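Long-range contacts in lipopolysaccharide biosynthesis protein wbpB (Thermus thermophilus, PDB 3O9Z), which is an NAD-dependent dehydrogenase that probably oxidises a nucleotide-linked sugar on the way to 2,3-diacetamido-2,3-dideoxy-D-mannuronic acid, with 2-oxoglutarate bound beside the cofactor: residues Arg18-Ile23 with Asp44-Glu49; Val73-Ile78 with Gly96-Ser101. All coordinates share one frame; numbering follows the deposited sequence.

How the contacts relate
Both contacts belong to the NAD-binding Rossmann domain, and they follow one another along the chain: contact 1 closes before contact 2 opens. Their centres lie about 16 Å apart and their nearest atoms about 4 Å, without touching. Contact 1 sets helix 16-25, which follows the first strand 5-9, against the loop between strands 29-34 and 51-53; contact 2 pairs strands 75-78 and 98-101 within the parallel part of the same sheet. Strand 5-9 links them, since Leu20 and Ile23 pack on it while strand 75-78 is hydrogen-bonded to it. Helix 266-274 also meets both, through Tyr270. Contact 1 fastens a helix to a peripheral loop and contact 2 pairs core strands, both in the domain holding NAD.

Contact 1. Residues Arg18-Ile23 with Asp44-Glu49; sequences RHLKAI and DSFFPE
Leu20 and Ile23, on one flank of the helix that follows the first strand of the Rossmann fold, meet the rings of the consecutive Phe46 and Phe47 in the loop leading to strand 51-53. Leu20 and Phe46 cross at about a right angle. The CB of Leu20 sits over the centre of the Phe46 ring, a CH-pi contact 3.8 Å from the centroid and only 12° off the ring normal, while its CD1 lies over the same face, nearer the rim, 3.7 Å from CD2 of Phe46. With CG beside its backbone N (chi1 -68°), Leu20 can offer both CB and CD1 to the same ring. Across the ring from CD2, CE1 of Phe46 comes within 3.8 Å of the backbone N of Lys21, so the aromatic lies against the helix backbone as well as against a side chain.

Phe47 is used differently. Its edge, at CE2, faces the carbonyl O of Leu20 at 3.8 Å, and Lys24 makes a cation-pi contact with the ring. Leucine and isoleucine suit the helix because their branches also pack inward on the sheet, Leu20 on Leu8 and Leu30 and Ile23 on Phe6; two phenylalanines give the irregular loop broad apolar groups to lay against them. No hydrogen bond crosses between the segments, so the contact is held by apolar packing and the CH-pi interaction. Beyond it, Asp44 is hydrogen-bonded to Gly163 and Trp165 of a second subunit, which places this loop at a subunit interface. Ile23 completes the packing obliquely, its CG2 meeting CZ of Phe47 at 3.6 Å.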
ATOM      1  N   ARG A  18     -17.466 -14.537  -5.557  1.00 17.80           N
ATOM      2  CA  ARG A  18     -18.880 -14.703  -5.863  1.00 21.43           C
ATOM      3  C   ARG A  18     -19.214 -14.061  -7.194  1.00 20.95           C
ATOM      4  O   ARG A  18     -20.083 -14.556  -7.929  1.00 21.76           O
ATOM      5  CB  ARG A  18     -19.762 -14.077  -4.772  1.00 23.06           C
ATOM      6  CG  ARG A  18     -20.592 -15.093  -4.063  1.00 28.27           C
ATOM      7  CD  ARG A  18     -21.465 -14.471  -2.974  1.00 26.82           C
ATOM      8  NE  ARG A  18     -20.804 -14.523  -1.676  1.00 26.89           N
ATOM      9  CZ  ARG A  18     -21.321 -14.018  -0.562  1.00 27.33           C
ATOM     10  NH1 ARG A  18     -22.504 -13.411  -0.606  1.00 23.03           N
ATOM     11  NH2 ARG A  18     -20.652 -14.106   0.582  1.00 31.19           N
ATOM     12  N   HIS A  19     -18.511 -12.988  -7.540  1.00 17.39           N
ATOM     13  CA  HIS A  19     -18.702 -12.328  -8.846  1.00 15.49           C
ATOM     14  C   HIS A  19     -18.057 -13.135  -9.959  1.00 18.08           C
ATOM     15  O   HIS A  19     -18.623 -13.216 -11.045  1.00 18.95           O
ATOM     16  CB  HIS A  19     -18.065 -10.934  -8.821  1.00 17.72           C
ATOM     17  CG  HIS A  19     -18.821  -9.966  -7.967  1.00 14.79           C
ATOM     18  ND1 HIS A  19     -19.755  -9.107  -8.501  1.00 19.99           N
ATOM     19  CD2 HIS A  19     -18.868  -9.792  -6.620  1.00 15.06           C
ATOM     20  CE1 HIS A  19     -20.314  -8.406  -7.527  1.00 18.23           C
ATOM     21  NE2 HIS A  19     -19.821  -8.828  -6.373  1.00 17.23           N
ATOM     22  N   LEU A  20     -16.944 -13.793  -9.670  1.00 16.67           N
ATOM     23  CA  LEU A  20     -16.318 -14.655 -10.675  1.00 17.08           C
ATOM     24  C   LEU A  20     -17.225 -15.818 -10.956  1.00 18.98           C
ATOM     25  O   LEU A  20     -17.423 -16.146 -12.133  1.00 20.10           O
ATOM     26  CB  LEU A  20     -14.999 -15.218 -10.150  1.00 19.67           C
ATOM     27  CG  LEU A  20     -13.888 -14.193  -9.969  1.00 17.76           C
ATOM     28  CD1 LEU A  20     -12.589 -14.816  -9.394  1.00 18.06           C
ATOM     29  CD2 LEU A  20     -13.568 -13.420 -11.255  1.00 19.49           C
ATOM     30  N   LYS A  21     -17.793 -16.419  -9.909  1.00 20.21           N
ATOM     31  CA  LYS A  21     -18.747 -17.507 -10.093  1.00 21.53           C
ATOM     32  C   LYS A  21     -19.976 -17.011 -10.886  1.00 21.39           C
ATOM     33  O   LYS A  21     -20.451 -17.710 -11.803  1.00 23.56           O
ATOM     34  CB  LYS A  21     -19.092 -18.139  -8.742  1.00 23.19           C
ATOM     35  CG  LYS A  21     -20.151 -19.229  -8.781  1.00 26.31           C
ATOM     36  CD  LYS A  21     -20.784 -19.348  -7.408  1.00 36.18           C
ATOM     37  CE  LYS A  21     -20.487 -20.701  -6.820  1.00 39.78           C
ATOM     38  NZ  LYS A  21     -21.699 -21.546  -6.995  1.00 45.14           N
ATOM     39  N   ALA A  22     -20.489 -15.814 -10.595  1.00 20.84           N
ATOM     40  CA  ALA A  22     -21.679 -15.314 -11.303  1.00 23.06           C
ATOM     41  C   ALA A  22     -21.391 -15.076 -12.787  1.00 23.54           C
ATOM     42  O   ALA A  22     -22.214 -15.382 -13.658  1.00 24.51           O
ATOM     43  CB  ALA A  22     -22.178 -13.989 -10.673  1.00 21.82           C
ATOM     44  N   ILE A  23     -20.271 -14.436 -13.090  1.00 22.97           N
ATOM     45  CA  ILE A  23     -19.914 -14.178 -14.481  1.00 21.54           C
ATOM     46  C   ILE A  23     -19.812 -15.490 -15.238  1.00 23.65           C
ATOM     47  O   ILE A  23     -20.309 -15.588 -16.361  1.00 24.56           O
ATOM     48  CB  ILE A  23     -18.576 -13.410 -14.563  1.00 19.26           C
ATOM     49  CG1 ILE A  23     -18.770 -11.994 -14.032  1.00 18.71           C
ATOM     50  CG2 ILE A  23     -18.038 -13.356 -16.017  1.00 19.40           C
ATOM     51  CD1 ILE A  23     -17.470 -11.227 -13.776  1.00 19.68           C
ATOM     52  N   ASP A  44      -7.176 -17.540 -11.746  1.00 18.39           N
ATOM     53  CA  ASP A  44      -6.831 -18.504 -12.788  1.00 19.86           C
ATOM     54  C   ASP A  44      -7.730 -19.734 -12.794  1.00 20.80           C
ATOM     55  O   ASP A  44      -7.844 -20.384 -13.825  1.00 24.50           O
ATOM     56  CB  ASP A  44      -5.378 -18.973 -12.658  1.00 17.57           C
ATOM     57  CG  ASP A  44      -4.382 -17.932 -13.089  1.00 20.13           C
ATOM     58  OD1 ASP A  44      -4.795 -16.923 -13.682  1.00 17.28           O
ATOM     59  OD2 ASP A  44      -3.149 -18.092 -12.887  1.00 17.11           O
ATOM     60  N   SER A  45      -8.382 -20.042 -11.680  1.00 21.21           N
ATOM     61  CA  SER A  45      -9.291 -21.185 -11.667  1.00 24.35           C
ATOM     62  C   SER A  45     -10.622 -20.845 -12.338  1.00 25.65           C
ATOM     63  O   SER A  45     -11.429 -21.747 -12.547  1.00 28.92           O
ATOM     64  CB  SER A  45      -9.519 -21.681 -10.237  1.00 27.64           C
ATOM     65  OG  SER A  45     -10.200 -20.689  -9.492  1.00 29.22           O
ATOM     66  N   PHE A  46     -10.837 -19.578 -12.687  1.00 24.35           N
ATOM     67  CA  PHE A  46     -12.077 -19.158 -13.356  1.00 23.16           C
ATOM     68  C   PHE A  46     -11.823 -18.652 -14.773  1.00 21.92           C
ATOM     69  O   PHE A  46     -12.508 -19.048 -15.730  1.00 24.49           O
ATOM     70  CB  PHE A  46     -12.781 -18.025 -12.577  1.00 21.62           C
ATOM     71  CG  PHE A  46     -13.357 -18.447 -11.247  1.00 21.62           C
ATOM     72  CD1 PHE A  46     -14.678 -18.877 -11.138  1.00 28.74           C
ATOM     73  CD2 PHE A  46     -12.563 -18.425 -10.115  1.00 26.81           C
ATOM     74  CE1 PHE A  46     -15.189 -19.253  -9.915  1.00 27.47           C
ATOM     75  CE2 PHE A  46     -13.061 -18.812  -8.883  1.00 28.21           C
ATOM     76  CZ  PHE A  46     -14.381 -19.230  -8.790  1.00 28.55           C
ATOM     77  N   PHE A  47     -10.923 -17.678 -14.887  1.00 20.04           N
ATOM     78  CA  PHE A  47     -10.675 -16.973 -16.133  1.00 18.32           C
ATOM     79  C   PHE A  47      -9.177 -16.800 -16.307  1.00 18.68           C
ATOM     80  O   PHE A  47      -8.633 -15.707 -16.112  1.00 18.81           O
ATOM     81  CB  PHE A  47     -11.398 -15.603 -16.172  1.00 20.95           C
ATOM     82  CG  PHE A  47     -12.897 -15.722 -16.214  1.00 21.45           C
ATOM     83  CD1 PHE A  47     -13.522 -16.046 -17.407  1.00 22.58           C
ATOM     84  CD2 PHE A  47     -13.650 -15.582 -15.049  1.00 22.72           C
ATOM     85  CE1 PHE A  47     -14.923 -16.193 -17.439  1.00 24.53           C
ATOM     86  CE2 PHE A  47     -15.030 -15.728 -15.070  1.00 23.30           C
ATOM     87  CZ  PHE A  47     -15.669 -16.036 -16.267  1.00 26.72           C
ATOM     88  N   PRO A  48      -8.507 -17.893 -16.713  1.00 21.23           N
ATOM     89  CA  PRO A  48      -7.049 -17.890 -16.764  1.00 21.12           C
ATOM     90  C   PRO A  48      -6.425 -17.019 -17.853  1.00 19.84           C
ATOM     91  O   PRO A  48      -5.211 -16.845 -17.838  1.00 21.20           O
ATOM     92  CB  PRO A  48      -6.711 -19.367 -17.015  1.00 21.02           C
ATOM     93  CG  PRO A  48      -7.899 -19.920 -17.720  1.00 22.82           C
ATOM     94  CD  PRO A  48      -9.074 -19.209 -17.050  1.00 22.06           C
ATOM     95  N   GLU A  49      -7.211 -16.370 -18.717  1.00 19.22           N
ATOM     96  CA  GLU A  49      -6.698 -15.466 -19.762  1.00 20.82           C
ATOM     97  C   GLU A  49      -7.019 -13.964 -19.571  1.00 16.98           C
ATOM     98  O   GLU A  49      -6.625 -13.079 -20.347  1.00 20.53           O
ATOM     99  CB  GLU A  49      -7.134 -15.977 -21.152  1.00 24.45           C
ATOM    100  CG  GLU A  49      -6.271 -17.168 -21.589  1.00 29.60           C
ATOM    101  CD  GLU A  49      -6.741 -17.910 -22.827  1.00 43.55           C
ATOM    102  OE1 GLU A  49      -7.725 -17.491 -23.473  1.00 44.97           O
ATOM    103  OE2 GLU A  49      -6.115 -18.946 -23.141  1.00 42.93           O
TER

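Contact 2. Residues Val73-Ile78 with Gly96-Ser101; sequences VDYLSI and GANALS
The Tyr75 ring carries Asn98 on one face: the Asn98 CB lies 3.5 Å above the ring plane, offset toward the rim, in a CH-pi contact between neighbouring parallel strands of the Rossmann sheet. Ring and amide planes stand 86° apart, and with CG beside its backbone N (chi1 -77°) Asn98 brings ND2 to Tyr75 OH in a weak hydrogen bond at 3.3 Å. The amide's other end, OD1, accepts from the backbone N of Arg125, so asparagine suits a place needing both donor and acceptor. With an alanine replacing Tyr75, the CB of Asn98 is likely to lose its aromatic cover and ND2 its phenol partner.

The strands close a beta-alpha-beta crossover through helix 85-94. Leu76 turns both its N-H and its C=O to strand 98-101, its N bonded to Asn98 O at 2.9 Å and its O accepting from Leu100 N. Ser101 and Ile78 both meet His85 of that helix, and Ile78 also touches Gln88; His85 and Gln88 bind NAD. Gly96 follows the helix in a Schellman motif, its positive phi (74°) a conformation where a CB would jam against the preceding carbonyl O. At the far end, Ile78 CG2 lies against Ser101 OG at 3.9 Å.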
ATOM      1  N   VAL A  73     -15.775  -3.569 -23.255  1.00 18.03           N
ATOM      2  CA  VAL A  73     -16.585  -4.313 -22.312  1.00 18.05           C
ATOM      3  C   VAL A  73     -18.043  -3.772 -22.309  1.00 15.12           C
ATOM      4  O   VAL A  73     -18.284  -2.567 -22.481  1.00 18.75           O
ATOM      5  CB  VAL A  73     -15.988  -4.397 -20.851  1.00 16.63           C
ATOM      6  CG1 VAL A  73     -14.690  -5.217 -20.923  1.00 18.73           C
ATOM      7  CG2 VAL A  73     -15.758  -3.011 -20.254  1.00 18.25           C
ATOM      8  N   ASP A  74     -18.913  -4.709 -21.998  1.00 15.99           N
ATOM      9  CA  ASP A  74     -20.353  -4.399 -21.794  1.00 18.73           C
ATOM     10  C   ASP A  74     -20.655  -3.883 -20.383  1.00 19.20           C
ATOM     11  O   ASP A  74     -21.489  -2.978 -20.213  1.00 16.84           O
ATOM     12  CB  ASP A  74     -21.139  -5.676 -22.051  1.00 17.32           C
ATOM     13  CG  ASP A  74     -21.001  -6.143 -23.490  1.00 22.13           C
ATOM     14  OD1 ASP A  74     -21.182  -5.308 -24.405  1.00 25.80           O
ATOM     15  OD2 ASP A  74     -20.716  -7.347 -23.676  1.00 24.03           O
ATOM     16  N   TYR A  75     -19.926  -4.395 -19.384  1.00 16.18           N
ATOM     17  CA  TYR A  75     -20.230  -4.150 -17.981  1.00 18.61           C
ATOM     18  C   TYR A  75     -18.912  -4.026 -17.191  1.00 16.40           C
ATOM     19  O   TYR A  75     -17.955  -4.811 -17.401  1.00 17.64           O
ATOM     20  CB  TYR A  75     -20.975  -5.338 -17.385  1.00 18.04           C
ATOM     21  CG  TYR A  75     -22.474  -5.146 -17.445  1.00 18.44           C
ATOM     22  CD1 TYR A  75     -23.148  -4.539 -16.398  1.00 22.44           C
ATOM     23  CD2 TYR A  75     -23.173  -5.479 -18.585  1.00 23.21           C
ATOM     24  CE1 TYR A  75     -24.517  -4.333 -16.442  1.00 22.93           C
ATOM     25  CE2 TYR A  75     -24.533  -5.262 -18.654  1.00 26.55           C
ATOM     26  CZ  TYR A  75     -25.187  -4.692 -17.591  1.00 24.97           C
ATOM     27  OH  TYR A  75     -26.546  -4.464 -17.652  1.00 32.54           O
ATOM     28  N   LEU A  76     -18.894  -3.039 -16.317  1.00 17.31           N
ATOM     29  CA  LEU A  76     -17.894  -3.019 -15.237  1.00 14.27           C
ATOM     30  C   LEU A  76     -18.599  -3.545 -13.987  1.00 16.45           C
ATOM     31  O   LEU A  76     -19.488  -2.844 -13.480  1.00 15.37           O
ATOM     32  CB  LEU A  76     -17.341  -1.615 -15.062  1.00 17.07           C
ATOM     33  CG  LEU A  76     -16.196  -1.570 -14.040  1.00 13.59           C
ATOM     34  CD1 LEU A  76     -14.989  -2.415 -14.539  1.00 16.37           C
ATOM     35  CD2 LEU A  76     -15.821  -0.159 -13.842  1.00 17.73           C
ATOM     36  N   SER A  77     -18.192  -4.704 -13.458  1.00 15.38           N
ATOM     37  CA  SER A  77     -18.607  -5.139 -12.121  1.00 14.36           C
ATOM     38  C   SER A  77     -17.681  -4.542 -11.069  1.00 16.53           C
ATOM     39  O   SER A  77     -16.460  -4.533 -11.223  1.00 15.82           O
ATOM     40  CB  SER A  77     -18.580  -6.648 -11.995  1.00 15.62           C
ATOM     41  OG  SER A  77     -19.515  -7.320 -12.837  1.00 20.01           O
ATOM     42  N   ILE A  78     -18.262  -4.084  -9.969  1.00 14.09           N
ATOM     43  CA  ILE A  78     -17.513  -3.237  -9.045  1.00 12.65           C
ATOM     44  C   ILE A  78     -17.627  -3.840  -7.641  1.00 13.14           C
ATOM     45  O   ILE A  78     -18.683  -3.834  -7.016  1.00 13.96           O
ATOM     46  CB  ILE A  78     -18.015  -1.758  -9.055  1.00 12.40           C
ATOM     47  CG1 ILE A  78     -17.679  -1.152 -10.429  1.00 14.31           C
ATOM     48  CG2 ILE A  78     -17.467  -0.909  -7.942  1.00 15.11           C
ATOM     49  CD1 ILE A  78     -18.446   0.178 -10.718  1.00 16.54           C
ATOM     50  N   GLY A  96     -18.149   3.914 -21.883  1.00 20.76           N
ATOM     51  CA  GLY A  96     -19.189   3.292 -22.691  1.00 19.49           C
ATOM     52  C   GLY A  96     -19.626   1.920 -22.259  1.00 15.11           C
ATOM     53  O   GLY A  96     -20.153   1.145 -23.035  1.00 17.59           O
ATOM     54  N   ALA A  97     -19.622   1.661 -20.948  1.00 15.52           N
ATOM     55  CA  ALA A  97     -20.070   0.391 -20.380  1.00 14.86           C
ATOM     56  C   ALA A  97     -21.136   0.706 -19.297  1.00 13.98           C
ATOM     57  O   ALA A  97     -21.180   1.823 -18.748  1.00 15.96           O
ATOM     58  CB  ALA A  97     -18.890  -0.338 -19.666  1.00 18.05           C
ATOM     59  N   ASN A  98     -21.944  -0.301 -19.044  1.00 13.03           N
ATOM     60  CA  ASN A  98     -22.899  -0.251 -17.923  1.00 15.79           C
ATOM     61  C   ASN A  98     -22.080  -0.627 -16.693  1.00 17.18           C
ATOM     62  O   ASN A  98     -20.927  -1.071 -16.801  1.00 17.71           O
ATOM     63  CB  ASN A  98     -24.031  -1.266 -18.122  1.00 15.52           C
ATOM     64  CG  ASN A  98     -25.097  -0.790 -19.153  1.00 16.37           C
ATOM     65  OD1 ASN A  98     -25.155   0.321 -19.629  1.00 17.13           O
ATOM     66  ND2 ASN A  98     -26.033  -1.655 -19.377  1.00 17.81           N
ATOM     67  N   ALA A  99     -22.682  -0.434 -15.524  1.00 15.44           N
ATOM     68  CA  ALA A  99     -22.039  -0.760 -14.246  1.00 13.94           C
ATOM     69  C   ALA A  99     -22.912  -1.682 -13.458  1.00 16.67           C
ATOM     70  O   ALA A  99     -24.158  -1.509 -13.415  1.00 16.43           O
ATOM     71  CB  ALA A  99     -21.765   0.508 -13.479  1.00 14.83           C
ATOM     72  N   LEU A 100     -22.285  -2.619 -12.762  1.00 17.23           N
ATOM     73  CA  LEU A 100     -22.994  -3.425 -11.807  1.00 16.44           C
ATOM     74  C   LEU A 100     -22.175  -3.374 -10.536  1.00 16.60           C
ATOM     75  O   LEU A 100     -21.149  -4.063 -10.417  1.00 16.55           O
ATOM     76  CB  LEU A 100     -23.177  -4.875 -12.221  1.00 16.86           C
ATOM     77  CG  LEU A 100     -23.842  -5.843 -11.214  1.00 19.18           C
ATOM     78  CD1 LEU A 100     -25.089  -5.224 -10.518  1.00 19.81           C
ATOM     79  CD2 LEU A 100     -24.127  -7.240 -11.753  1.00 24.44           C
ATOM     80  N   SER A 101     -22.652  -2.584  -9.598  1.00 15.49           N
ATOM     81  CA  SER A 101     -21.869  -2.312  -8.401  1.00 13.77           C
ATOM     82  C   SER A 101     -22.402  -3.072  -7.195  1.00 14.08           C
ATOM     83  O   SER A 101     -23.603  -3.234  -7.014  1.00 15.69           O
ATOM     84  CB  SER A 101     -21.951  -0.836  -8.080  1.00 16.31           C
ATOM     85  OG  SER A 101     -21.181  -0.475  -6.955  1.00 15.95           O
TER